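PDB 5LQ5: putative phosphonate binding protein for ABC transporter from Prochlorococcus marinus str. MIT 9301, which probably serves as the solute-binding component of an ABC transporter, binding inorganic phosphite strongly and methylphosphonate and phosphate only very weakly. Local coordinates for residues K91-V96 with F197-E202; K109-L114 with N138-E143; R118-S123 with G168-G173; A160-V165 with G173-Q178. All blocks are in the same frame, centred on the assembly; numbering follows the deposited sequence.

Contact 1: K91-V96 with F197-E202; sequences KSVFVV and FWITPE
Main-chain hydrogen bonds between Phe94 and the pair Phe197–Trp198 carry much of the polar side of this strand pairing. Phe94 N donates a hydrogen bond to Trp198 O at 2.8 Å, in the carbonyl plane. Phe94 O accepts twice, from Phe197 N at 2.8 Å and from Trp198 N at 3.2 Å. Two residues thus face one, which is a classic beta bulge. Nearer the strand end, Thr200 N reaches Ser92 O over 3.0 Å in an almost straight bond (177°). Ser92 N does not continue the ladder to a carbonyl but finds the hydroxyl Thr200 OG1, 3.0 Å away, which in turn donates to Pro201 O. A chi1 of 73° sets that oxygen between its own backbone N and carbonyl carbon and turns CG2 to the edge of the Phe94 ring. With a valine at Thr200, Ser92 N would probably be left without its acceptor and Pro201 O without its donor.

The two strands run antiparallel (178°), with 194-199 at the edge of the mixed sheet and strand 172-176 along the other side of 92-97.

Apolar packing follows the two faces of the sheet. On one, Phe94 and Trp198 lie side by side, CD2 of Phe94 meeting CE3 of Trp198 at 3.7 Å with the rings oblique; Phe94 and Thr200 here touch helix 127-139. On the other, Val93 CG1 packs alongside Ile199 CG1. The charged pair makes mainly aliphatic contact: Lys91 CE lies 3.6 Å from Glu202 CG, while the ammonium and carboxylate stay beyond salt-bridge distance.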
loop_
_atom_site.group_PDB
_atom_site.type_symbol
_atom_site.label_atom_id
_atom_site.label_comp_id
_atom_site.label_asym_id
_atom_site.label_seq_id
_atom_site.Cartn_x
_atom_site.Cartn_y
_atom_site.Cartn_z
ATOM N N LYS A 91 -2.245 -0.729 10.121
ATOM C CA LYS A 91 -2.344 -2.112 10.587
ATOM C C LYS A 91 -2.630 -3.107 9.460
ATOM O O LYS A 91 -3.234 -2.764 8.447
ATOM C CB LYS A 91 -3.442 -2.274 11.648
ATOM C CG LYS A 91 -3.231 -1.407 12.859
ATOM C CD LYS A 91 -4.469 -1.487 13.745
ATOM C CE LYS A 91 -4.271 -0.692 15.022
ATOM N NZ LYS A 91 -5.441 -0.902 15.916
ATOM N N SER A 92 -2.168 -4.337 9.680
ATOM C CA SER A 92 -2.554 -5.467 8.864
ATOM C C SER A 92 -3.575 -6.313 9.607
ATOM O O SER A 92 -3.705 -6.263 10.841
ATOM C CB SER A 92 -1.358 -6.355 8.537
ATOM O OG SER A 92 -0.310 -5.639 7.882
ATOM N N VAL A 93 -4.238 -7.146 8.827
ATOM C CA VAL A 93 -5.036 -8.259 9.321
ATOM C C VAL A 93 -4.543 -9.571 8.745
ATOM O O VAL A 93 -4.073 -9.666 7.590
ATOM C CB VAL A 93 -6.542 -8.105 9.022
ATOM C CG1 VAL A 93 -7.067 -6.873 9.743
ATOM C CG2 VAL A 93 -6.853 -8.044 7.514
ATOM N N PHE A 94 -4.581 -10.572 9.604
ATOM C CA PHE A 94 -4.516 -11.952 9.206
ATOM C C PHE A 94 -5.936 -12.479 9.091
ATOM O O PHE A 94 -6.750 -12.276 9.999
ATOM C CB PHE A 94 -3.728 -12.786 10.201
ATOM C CG PHE A 94 -2.228 -12.547 10.164
ATOM C CD1 PHE A 94 -1.371 -13.459 9.586
ATOM C CD2 PHE A 94 -1.680 -11.418 10.730
ATOM C CE1 PHE A 94 0.003 -13.253 9.597
ATOM C CE2 PHE A 94 -0.302 -11.182 10.729
ATOM C CZ PHE A 94 0.545 -12.098 10.151
ATOM N N VAL A 95 -6.228 -13.156 7.995
ATOM C CA VAL A 95 -7.517 -13.768 7.729
ATOM C C VAL A 95 -7.364 -15.255 7.470
ATOM O O VAL A 95 -6.309 -15.711 6.950
ATOM C CB VAL A 95 -8.275 -13.105 6.583
ATOM C CG1 VAL A 95 -8.531 -11.642 6.865
ATOM C CG2 VAL A 95 -7.591 -13.285 5.252
ATOM N N VAL A 96 -8.411 -16.004 7.824
ATOM C CA VAL A 96 -8.458 -17.442 7.613
ATOM C C VAL A 96 -9.748 -17.864 6.947
ATOM O O VAL A 96 -10.784 -17.217 7.108
ATOM C CB VAL A 96 -8.256 -18.254 8.897
ATOM C CG1 VAL A 96 -6.850 -18.040 9.457
ATOM C CG2 VAL A 96 -9.307 -17.878 9.942
ATOM N N PHE A 197 -8.772 -13.201 11.749
ATOM C CA PHE A 197 -7.937 -14.030 12.652
ATOM C C PHE A 197 -7.170 -13.214 13.669
ATOM O O PHE A 197 -7.170 -13.541 14.862
ATOM C CB PHE A 197 -7.019 -14.985 11.864
ATOM C CG PHE A 197 -6.206 -15.933 12.720
ATOM C CD1 PHE A 197 -6.802 -16.978 13.401
ATOM C CD2 PHE A 197 -4.833 -15.792 12.838
ATOM C CE1 PHE A 197 -6.051 -17.833 14.186
ATOM C CE2 PHE A 197 -4.080 -16.667 13.589
ATOM C CZ PHE A 197 -4.706 -17.689 14.305
ATOM N N TRP A 198 -6.504 -12.163 13.202
ATOM C CA TRP A 198 -5.692 -11.289 14.062
ATOM C C TRP A 198 -5.493 -9.915 13.437
ATOM O O TRP A 198 -5.355 -9.805 12.218
ATOM C CB TRP A 198 -4.343 -11.928 14.403
ATOM C CG TRP A 198 -3.552 -11.269 15.468
ATOM C CD1 TRP A 198 -3.947 -11.080 16.767
ATOM C CD2 TRP A 198 -2.214 -10.769 15.387
ATOM N NE1 TRP A 198 -2.965 -10.468 17.481
ATOM C CE2 TRP A 198 -1.883 -10.262 16.666
ATOM C CE3 TRP A 198 -1.264 -10.669 14.354
ATOM C CZ2 TRP A 198 -0.647 -9.683 16.947
ATOM C CZ3 TRP A 198 -0.025 -10.095 14.649
ATOM C CH2 TRP A 198 0.259 -9.592 15.924
ATOM N N ILE A 199 -5.506 -8.894 14.294
ATOM C CA ILE A 199 -5.139 -7.519 13.935
ATOM C C ILE A 199 -3.757 -7.223 14.536
ATOM O O ILE A 199 -3.512 -7.432 15.713
ATOM C CB ILE A 199 -6.171 -6.461 14.401
ATOM C CG1 ILE A 199 -7.554 -6.741 13.816
ATOM C CG2 ILE A 199 -5.695 -5.063 14.056
ATOM C CD1 ILE A 199 -8.673 -5.989 14.544
ATOM N N THR A 200 -2.847 -6.732 13.696
ATOM C CA THR A 200 -1.471 -6.453 14.109
ATOM C C THR A 200 -1.288 -5.144 14.882
ATOM O O THR A 200 -2.163 -4.257 14.829
ATOM C CB THR A 200 -0.514 -6.384 12.895
ATOM O OG1 THR A 200 -0.711 -5.161 12.139
ATOM C CG2 THR A 200 -0.687 -7.631 11.960
ATOM N N PRO A 201 -0.119 -4.990 15.540
ATOM C CA PRO A 201 0.310 -3.675 15.986
ATOM C C PRO A 201 0.468 -2.687 14.825
ATOM O O PRO A 201 0.482 -3.079 13.651
ATOM C CB PRO A 201 1.678 -3.950 16.624
ATOM C CG PRO A 201 1.646 -5.372 17.033
ATOM C CD PRO A 201 0.855 -6.029 15.942
ATOM N N GLU A 202 0.558 -1.424 15.196
ATOM C CA GLU A 202 0.685 -0.295 14.250
ATOM C C GLU A 202 2.100 -0.097 13.723
ATOM O O GLU A 202 3.084 -0.410 14.405
ATOM C CB GLU A 202 0.265 1.029 14.906
ATOM C CG GLU A 202 -1.191 1.055 15.360
ATOM C CD GLU A 202 -1.469 1.971 16.547
ATOM O OE1 GLU A 202 -0.618 2.110 17.447
ATOM O OE2 GLU A 202 -2.573 2.549 16.591
#

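Contact 2: K109-L114 with N138-E143; sequences KGLKKL and NQAGVE
Val142 presents CG2 to the 109-114 turn because chi1 of -174° sends CG1 anti to the backbone N and leaves CG2 anti to the carbonyl carbon. This methyl comes to 3.6 Å from Leu111 O and 3.7 Å from Lys112 CA. The Lys112 chain is extended at first, then bends at its last two torsions, carrying its amine to the C-terminal end of helix 127-139. Its NZ donates to Ala140 O at 3.2 Å, in the carbonyl plane and on a lone pair, although the side chain is poorly ordered and the bond is correspondingly uncertain. Next to it, Ala140 CB meets Leu111 CB at 3.8 Å, the apolar heart of the contact.

Ala140 and Gly141 finish helix 127-139 in a Schellman motif: Gly141 takes a positive phi of 81°, a conformation that favours glycine, and its N bonds back to Asn138 O. The partner is a 3-10 segment, whose Leu111 and Leu114 also reach Phe94 and Phe197 of the sheet that holds strands 92-97 and 194-199.

Chemically, the contact is a small apolar patch bordered by a poorly ordered lysine amine. That amine probably complements the partial negative charge of the carbonyls at this helix C-terminus, but its disorder suggests that the alanine and valine methyls supply the steadier part of the packing.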
loop_
_atom_site.group_PDB
_atom_site.type_symbol
_atom_site.label_atom_id
_atom_site.label_comp_id
_atom_site.label_asym_id
_atom_site.label_seq_id
_atom_site.Cartn_x
_atom_site.Cartn_y
_atom_site.Cartn_z
ATOM N N LYS A 109 1.427 -14.479 19.911
ATOM C CA LYS A 109 1.930 -15.878 20.021
ATOM C C LYS A 109 0.991 -16.926 19.375
ATOM O O LYS A 109 1.435 -18.014 18.944
ATOM C CB LYS A 109 2.204 -16.254 21.489
ATOM C CG LYS A 109 3.247 -15.392 22.196
ATOM C CD LYS A 109 4.672 -15.878 22.004
ATOM C CE LYS A 109 5.589 -15.275 23.065
ATOM N NZ LYS A 109 6.981 -15.790 22.982
ATOM N N GLY A 110 -0.283 -16.554 19.257
ATOM C CA GLY A 110 -1.324 -17.348 18.575
ATOM C C GLY A 110 -1.073 -17.577 17.085
ATOM O O GLY A 110 -1.667 -18.457 16.446
ATOM N N LEU A 111 -0.197 -16.767 16.502
ATOM C CA LEU A 111 0.184 -16.974 15.090
ATOM C C LEU A 111 0.832 -18.340 14.835
ATOM O O LEU A 111 0.855 -18.799 13.713
ATOM C CB LEU A 111 1.127 -15.867 14.589
ATOM C CG LEU A 111 0.518 -14.483 14.434
ATOM C CD1 LEU A 111 1.644 -13.510 14.044
ATOM C CD2 LEU A 111 -0.613 -14.444 13.427
ATOM N N LYS A 112 1.342 -18.996 15.882
ATOM C CA LYS A 112 1.788 -20.401 15.795
ATOM C C LYS A 112 0.735 -21.354 15.230
ATOM O O LYS A 112 1.082 -22.400 14.652
ATOM C CB LYS A 112 2.281 -20.929 17.168
ATOM C CG LYS A 112 3.773 -20.748 17.389
ATOM C CD LYS A 112 4.178 -20.967 18.840
ATOM C CE LYS A 112 5.544 -21.636 18.968
ATOM N NZ LYS A 112 6.610 -21.062 18.098
ATOM N N LYS A 113 -0.537 -21.003 15.395
ATOM C CA LYS A 113 -1.657 -21.812 14.839
ATOM C C LYS A 113 -1.667 -21.825 13.287
ATOM O O LYS A 113 -2.348 -22.616 12.656
ATOM C CB LYS A 113 -3.009 -21.342 15.391
ATOM C CG LYS A 113 -3.184 -21.607 16.889
ATOM C CD LYS A 113 -4.463 -21.001 17.427
ATOM C CE LYS A 113 -4.448 -20.806 18.938
ATOM N NZ LYS A 113 -5.726 -20.217 19.453
ATOM N N LEU A 114 -0.861 -20.961 12.671
ATOM C CA LEU A 114 -0.766 -20.937 11.196
ATOM C C LEU A 114 0.260 -21.874 10.591
ATOM O O LEU A 114 0.342 -22.051 9.361
ATOM C CB LEU A 114 -0.582 -19.508 10.704
ATOM C CG LEU A 114 -1.692 -18.540 11.136
ATOM C CD1 LEU A 114 -1.396 -17.138 10.637
ATOM C CD2 LEU A 114 -3.084 -18.962 10.669
ATOM N N ASN A 138 7.493 -13.950 12.562
ATOM C CA ASN A 138 8.826 -14.276 13.093
ATOM C C ASN A 138 8.922 -14.046 14.595
ATOM O O ASN A 138 9.521 -14.838 15.304
ATOM C CB ASN A 138 9.931 -13.503 12.379
ATOM C CG ASN A 138 10.175 -13.953 10.944
ATOM O OD1 ASN A 138 9.610 -14.926 10.417
ATOM N ND2 ASN A 138 10.999 -13.199 10.281
ATOM N N GLN A 139 8.288 -12.995 15.077
ATOM C CA GLN A 139 8.252 -12.720 16.526
ATOM C C GLN A 139 7.524 -13.815 17.291
ATOM O O GLN A 139 7.899 -14.134 18.410
ATOM C CB GLN A 139 7.599 -11.383 16.801
ATOM C CG GLN A 139 8.530 -10.206 16.511
ATOM C CD GLN A 139 7.963 -8.878 16.949
ATOM O OE1 GLN A 139 6.751 -8.652 16.896
ATOM N NE2 GLN A 139 8.841 -7.979 17.388
ATOM N N ALA A 140 6.507 -14.390 16.655
ATOM C CA ALA A 140 5.776 -15.598 17.184
ATOM C C ALA A 140 6.491 -16.964 16.992
ATOM O O ALA A 140 5.946 -18.016 17.357
ATOM C CB ALA A 140 4.402 -15.673 16.542
ATOM N N GLY A 141 7.682 -16.947 16.409
ATOM C CA GLY A 141 8.428 -18.172 16.088
ATOM C C GLY A 141 8.015 -18.888 14.826
ATOM O O GLY A 141 8.406 -20.042 14.626
ATOM N N VAL A 142 7.239 -18.190 13.979
ATOM C CA VAL A 142 6.778 -18.737 12.695
ATOM C C VAL A 142 7.655 -18.161 11.573
ATOM O O VAL A 142 7.770 -16.925 11.431
ATOM C CB VAL A 142 5.281 -18.471 12.405
ATOM C CG1 VAL A 142 4.846 -19.192 11.138
ATOM C CG2 VAL A 142 4.421 -18.875 13.609
ATOM N N GLU A 143 8.218 -19.064 10.771
ATOM C CA GLU A 143 9.013 -18.723 9.579
ATOM C C GLU A 143 8.312 -19.310 8.366
ATOM O O GLU A 143 7.506 -20.265 8.468
ATOM C CB GLU A 143 10.446 -19.267 9.674
ATOM C CG GLU A 143 11.229 -18.677 10.843
ATOM C CD GLU A 143 12.653 -19.178 10.933
ATOM O OE1 GLU A 143 13.423 -18.984 9.970
ATOM O OE2 GLU A 143 13.010 -19.740 11.983
#

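Contact 3: R118-S123 with G168-G173; sequences RFTFGS and GAFDAG
Arg118 O is gripped by two successive backbone nitrogens across the contact: Asp171 N at 2.8 Å, tilted from the carbonyl plane, and Ala172 N at 3.2 Å, nearly in line with the carbonyl bond. Asp171 repays the bond through its carboxylate, whose OD2 accepts from Arg118 N at 2.9 Å on the anti side. Arg118 is modelled in two conformers; in this one its guanidinium makes a salt bridge, which may not hold in the other. It meets the carboxylate side-on, NE towards OD2 and NH2 towards OD1 (2.9 Å), both oxygens lying close to the guanidinium plane yet approached from above the plane of the carboxylate. NH2 also donates to Gly168 O. A leucine in place of Asp171 would probably leave Arg118 N without its acceptor and the guanidinium without its countercharge, freer to turn.

The strands then pair in parallel register, Phe119 with Ala172 and Thr120 with Gly173, and Thr120 N bonds to Ala172 O at 3.0 Å. Side chains pack on both faces. Thr120 sets CB squarely over the face of the Phe170 ring, a CH-pi contact 3.7 Å from the centroid. On the opposite face, the Phe119 ring lies against Ala172 CB and takes the CA of Gly173 over its own face, 4.1 Å from the centroid.

Strand 119-121 has strand 153-154 on its other flank, while 172-176 is flanked on its far side by the antiparallel strand 92-97. Helix 158-167 covers the Thr120 and Phe170 face through Leu164, and Phe119 stacks on Phe147 and touches Phe94 on the opposite face.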
loop_
_atom_site.group_PDB
_atom_site.type_symbol
_atom_site.label_atom_id
_atom_site.label_comp_id
_atom_site.label_asym_id
_atom_site.label_seq_id
_atom_site.Cartn_x
_atom_site.Cartn_y
_atom_site.Cartn_z
ATOM N N ARG A 118 -1.492 -23.659 4.359
ATOM C CA ARG A 118 -1.164 -22.990 3.102
ATOM C C ARG A 118 -1.385 -21.482 3.299
ATOM O O ARG A 118 -2.509 -21.041 3.578
ATOM C CB ARG A 118 -2.019 -23.527 1.965
ATOM C CG ARG A 118 -1.795 -25.004 1.672
ATOM C CD ARG A 118 -2.866 -25.554 0.741
ATOM N NE ARG A 118 -4.184 -25.251 1.288
ATOM C CZ ARG A 118 -5.298 -25.173 0.574
ATOM N NH1 ARG A 118 -5.265 -25.397 -0.709
ATOM N NH2 ARG A 118 -6.434 -24.854 1.148
ATOM N N PHE A 119 -0.313 -20.703 3.220
ATOM C CA PHE A 119 -0.341 -19.272 3.611
ATOM C C PHE A 119 0.112 -18.422 2.426
ATOM O O PHE A 119 1.082 -18.754 1.741
ATOM C CB PHE A 119 0.575 -18.998 4.819
ATOM C CG PHE A 119 0.500 -17.598 5.310
ATOM C CD1 PHE A 119 -0.444 -17.239 6.255
ATOM C CD2 PHE A 119 1.288 -16.612 4.755
ATOM C CE1 PHE A 119 -0.571 -15.921 6.687
ATOM C CE2 PHE A 119 1.187 -15.302 5.180
ATOM C CZ PHE A 119 0.246 -14.946 6.123
ATOM N N THR A 120 -0.617 -17.335 2.178
ATOM C CA THR A 120 -0.198 -16.344 1.162
ATOM C C THR A 120 -0.064 -14.926 1.758
ATOM O O THR A 120 -0.916 -14.442 2.492
ATOM C CB THR A 120 -1.103 -16.308 -0.070
ATOM O OG1 THR A 120 -0.496 -15.500 -1.099
ATOM C CG2 THR A 120 -2.512 -15.791 0.225
ATOM N N PHE A 121 1.023 -14.286 1.401
ATOM C CA PHE A 121 1.213 -12.879 1.544
ATOM C C PHE A 121 0.653 -12.166 0.311
ATOM O O PHE A 121 0.213 -12.783 -0.672
ATOM C CB PHE A 121 2.714 -12.570 1.592
ATOM C CG PHE A 121 3.437 -13.100 2.812
ATOM C CD1 PHE A 121 3.259 -12.533 4.061
ATOM C CD2 PHE A 121 4.305 -14.152 2.695
ATOM C CE1 PHE A 121 3.971 -12.988 5.144
ATOM C CE2 PHE A 121 4.988 -14.628 3.782
ATOM C CZ PHE A 121 4.818 -14.054 4.991
ATOM N N GLY A 122 0.657 -10.855 0.371
ATOM C CA GLY A 122 0.474 -10.006 -0.799
ATOM C C GLY A 122 1.741 -9.921 -1.650
ATOM O O GLY A 122 2.509 -10.871 -1.729
ATOM N N SER A 123 1.961 -8.761 -2.260
ATOM C CA SER A 123 3.210 -8.553 -2.995
ATOM C C SER A 123 4.417 -8.827 -2.131
ATOM O O SER A 123 4.425 -8.484 -0.957
ATOM C CB SER A 123 3.315 -7.122 -3.519
ATOM O OG SER A 123 4.607 -6.864 -4.113
ATOM N N GLY A 168 -10.363 -20.851 -1.148
ATOM C CA GLY A 168 -9.712 -22.050 -0.562
ATOM C C GLY A 168 -8.425 -22.482 -1.252
ATOM O O GLY A 168 -7.874 -23.557 -0.951
ATOM N N ALA A 169 -7.920 -21.644 -2.163
ATOM C CA ALA A 169 -6.591 -21.896 -2.760
ATOM C C ALA A 169 -5.490 -21.845 -1.694
ATOM O O ALA A 169 -4.474 -22.527 -1.803
ATOM C CB ALA A 169 -6.240 -20.896 -3.862
ATOM N N PHE A 170 -5.689 -20.958 -0.721
ATOM C CA PHE A 170 -4.876 -20.875 0.481
ATOM C C PHE A 170 -5.786 -20.924 1.694
ATOM O O PHE A 170 -6.967 -20.599 1.623
ATOM C CB PHE A 170 -4.032 -19.609 0.503
ATOM C CG PHE A 170 -2.879 -19.639 -0.478
ATOM C CD1 PHE A 170 -1.608 -19.992 -0.079
ATOM C CD2 PHE A 170 -3.096 -19.351 -1.806
ATOM C CE1 PHE A 170 -0.569 -20.035 -0.974
ATOM C CE2 PHE A 170 -2.059 -19.387 -2.722
ATOM C CZ PHE A 170 -0.796 -19.720 -2.291
ATOM N N ASP A 171 -5.224 -21.353 2.803
ATOM C CA ASP A 171 -5.956 -21.422 4.075
ATOM C C ASP A 171 -6.006 -20.101 4.859
ATOM O O ASP A 171 -6.917 -19.863 5.661
ATOM C CB ASP A 171 -5.300 -22.474 4.978
ATOM C CG ASP A 171 -5.333 -23.846 4.393
ATOM O OD1 ASP A 171 -6.429 -24.264 3.951
ATOM O OD2 ASP A 171 -4.276 -24.519 4.389
ATOM N N ALA A 172 -4.976 -19.279 4.667
ATOM C CA ALA A 172 -4.757 -18.086 5.460
ATOM C C ALA A 172 -3.934 -17.102 4.670
ATOM O O ALA A 172 -3.194 -17.501 3.779
ATOM C CB ALA A 172 -4.037 -18.404 6.769
ATOM N N GLY A 173 -4.032 -15.832 5.047
ATOM C CA GLY A 173 -3.211 -14.781 4.456
ATOM C C GLY A 173 -3.206 -13.508 5.281
ATOM O O GLY A 173 -3.849 -13.440 6.335
#

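Contact 4: A160-V165 with G173-Q178; sequences ATIALV and GALNKQ
This is buried helix-on-sheet packing: Thr161, Ile162 and Val165 on one side of helix 158-167 rest on Gly173 to Leu175 of the central strand 172-176. The axes of the two segments approach to 8.3 Å, their directions 150° apart, and no direct hydrogen bond links them.

Two kinds of surface meet. At the glycine, Val165 turns CG2 onto Gly173 N at 3.7 Å, and Thr161 CG2 lies 3.6 Å from Ala174 O. A beta carbon on Gly173 would sit tightly, 3.0 Å from Thr161 CG2, so the absence of a side chain probably allows the helix to come this close. Farther along, Leu175 reaches Ile162, CD1 to CD1 at 3.6 Å, the two side chains crossing at about a right angle. With chi1 at 68°, Leu175 CG is flanked by both N and C of its own backbone, and CD1 points to the isoleucine.

A water bridges the two segments. It donates to Ala174 O at 2.8 Å and bonds Thr161 OG1 at 2.8 Å, and that hydroxyl is also tied to Ser155 OG and Ser157 O, so the hydroxyl has three polar partners.

Strand 153-154, helix 158-167 and strand 172-176 together form a beta-alpha-beta crossover that passes over strand 119-121, as in the alpha/beta domains of periplasmic binding proteins. The strand leads to Asn176, the N-cap of helix 177-186, whose ND2 bonds Tyr206 OH of the phosphite pocket; His158, another pocket residue, begins the crossover helix.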
loop_
_atom_site.group_PDB
_atom_site.type_symbol
_atom_site.label_atom_id
_atom_site.label_comp_id
_atom_site.label_asym_id
_atom_site.label_seq_id
_atom_site.Cartn_x
_atom_site.Cartn_y
_atom_site.Cartn_z
ATOM N N ALA A 160 -6.159 -9.521 -4.245
ATOM C CA ALA A 160 -5.833 -10.885 -4.664
ATOM C C ALA A 160 -5.623 -11.858 -3.497
ATOM O O ALA A 160 -5.976 -13.025 -3.596
ATOM C CB ALA A 160 -4.643 -10.909 -5.588
ATOM N N THR A 161 -5.109 -11.350 -2.377
ATOM C CA THR A 161 -4.955 -12.158 -1.170
ATOM C C THR A 161 -6.321 -12.611 -0.653
ATOM O O THR A 161 -6.528 -13.765 -0.394
ATOM C CB THR A 161 -4.219 -11.359 -0.092
ATOM O OG1 THR A 161 -2.930 -11.030 -0.600
ATOM C CG2 THR A 161 -4.082 -12.105 1.189
ATOM N N ILE A 162 -7.251 -11.657 -0.580
ATOM C CA ILE A 162 -8.627 -11.968 -0.147
ATOM C C ILE A 162 -9.191 -13.067 -1.064
ATOM O O ILE A 162 -9.756 -14.045 -0.590
ATOM C CB ILE A 162 -9.526 -10.713 -0.180
ATOM C CG1 ILE A 162 -9.129 -9.758 0.944
ATOM C CG2 ILE A 162 -11.004 -11.105 -0.108
ATOM C CD1 ILE A 162 -9.720 -8.359 0.787
ATOM N N ALA A 163 -9.019 -12.896 -2.371
ATOM C CA ALA A 163 -9.653 -13.818 -3.331
ATOM C C ALA A 163 -9.107 -15.239 -3.199
ATOM O O ALA A 163 -9.857 -16.235 -3.248
ATOM C CB ALA A 163 -9.510 -13.311 -4.763
ATOM N N LEU A 164 -7.811 -15.343 -2.950
ATOM C CA LEU A 164 -7.145 -16.637 -2.806
ATOM C C LEU A 164 -7.555 -17.379 -1.538
ATOM O O LEU A 164 -7.753 -18.587 -1.553
ATOM C CB LEU A 164 -5.628 -16.474 -2.812
ATOM C CG LEU A 164 -4.980 -16.180 -4.163
ATOM C CD1 LEU A 164 -3.541 -15.720 -3.907
ATOM C CD2 LEU A 164 -5.033 -17.360 -5.136
ATOM N N VAL A 165 -7.647 -16.657 -0.422
ATOM C CA VAL A 165 -8.040 -17.310 0.825
ATOM C C VAL A 165 -9.553 -17.626 0.741
ATOM O O VAL A 165 -9.988 -18.702 1.140
ATOM C CB VAL A 165 -7.679 -16.507 2.067
ATOM C CG1 VAL A 165 -8.009 -17.292 3.330
ATOM C CG2 VAL A 165 -6.196 -16.144 2.093
ATOM N N GLY A 173 -4.032 -15.832 5.047
ATOM C CA GLY A 173 -3.211 -14.781 4.456
ATOM C C GLY A 173 -3.206 -13.508 5.281
ATOM O O GLY A 173 -3.849 -13.440 6.335
ATOM N N ALA A 174 -2.429 -12.533 4.849
ATOM C CA ALA A 174 -2.315 -11.241 5.489
ATOM C C ALA A 174 -2.444 -10.119 4.519
ATOM O O ALA A 174 -1.942 -10.199 3.388
ATOM C CB ALA A 174 -1.002 -11.124 6.247
ATOM N N LEU A 175 -3.076 -9.042 4.968
ATOM C CA LEU A 175 -3.309 -7.885 4.100
ATOM C C LEU A 175 -3.556 -6.595 4.865
ATOM O O LEU A 175 -3.766 -6.594 6.073
ATOM C CB LEU A 175 -4.455 -8.140 3.109
ATOM C CG LEU A 175 -5.837 -8.264 3.743
ATOM C CD1 LEU A 175 -6.851 -7.652 2.788
ATOM C CD2 LEU A 175 -6.160 -9.714 4.066
ATOM N N ASN A 176 -3.549 -5.518 4.095
ATOM C CA ASN A 176 -3.981 -4.150 4.464
ATOM C C ASN A 176 -5.363 -4.195 5.173
ATOM O O ASN A 176 -6.338 -4.678 4.614
ATOM C CB ASN A 176 -4.028 -3.369 3.151
ATOM C CG ASN A 176 -4.555 -1.967 3.267
ATOM O OD1 ASN A 176 -5.490 -1.699 4.018
ATOM N ND2 ASN A 176 -3.985 -1.054 2.483
ATOM N N LYS A 177 -5.460 -3.651 6.377
ATOM C CA LYS A 177 -6.722 -3.746 7.185
ATOM C C LYS A 177 -7.854 -2.902 6.558
ATOM O O LYS A 177 -9.018 -3.307 6.552
ATOM C CB LYS A 177 -6.471 -3.304 8.631
ATOM C CG LYS A 177 -7.740 -3.224 9.492
ATOM C CD LYS A 177 -7.325 -3.099 10.953
ATOM C CE LYS A 177 -8.522 -3.084 11.899
ATOM N NZ LYS A 177 -9.141 -1.740 11.936
ATOM N N GLN A 178 -7.499 -1.736 6.014
ATOM C CA GLN A 178 -8.483 -0.877 5.300
ATOM C C GLN A 178 -9.117 -1.569 4.086
ATOM O O GLN A 178 -10.297 -1.463 3.834
ATOM C CB GLN A 178 -7.856 0.460 4.867
ATOM C CG GLN A 178 -8.865 1.501 4.430
ATOM C CD GLN A 178 -9.717 1.999 5.590
ATOM O OE1 GLN A 178 -9.188 2.549 6.546
ATOM N NE2 GLN A 178 -11.038 1.803 5.509
HETATM O O HOH W 1 -1.967 -8.858 0.947
#

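How the contacts relate
Contacts 1, 3 and 4 meet on one mixed sheet. Strand 172-176 is shared by contacts 3 and 4, which both use Gly173 and have centres about 8 Å apart, and it pairs with strand 92-97 of contact 1, where Val95 N lies 2.9 Å from Gly173 O, probably a hydrogen bond. Contact 2 packs against the same sheet, Leu114 CD1 lying 3.8 Å from Phe94 CD1. It is nested within the chain loop closed by contact 1, as are contacts 3 and 4. The bound phosphite lies about 7 Å from the Ser92 side chain of contact 1, about 8 Å from that of Leu175 in contact 4 and about 13 Å from that of Thr120 in contact 3.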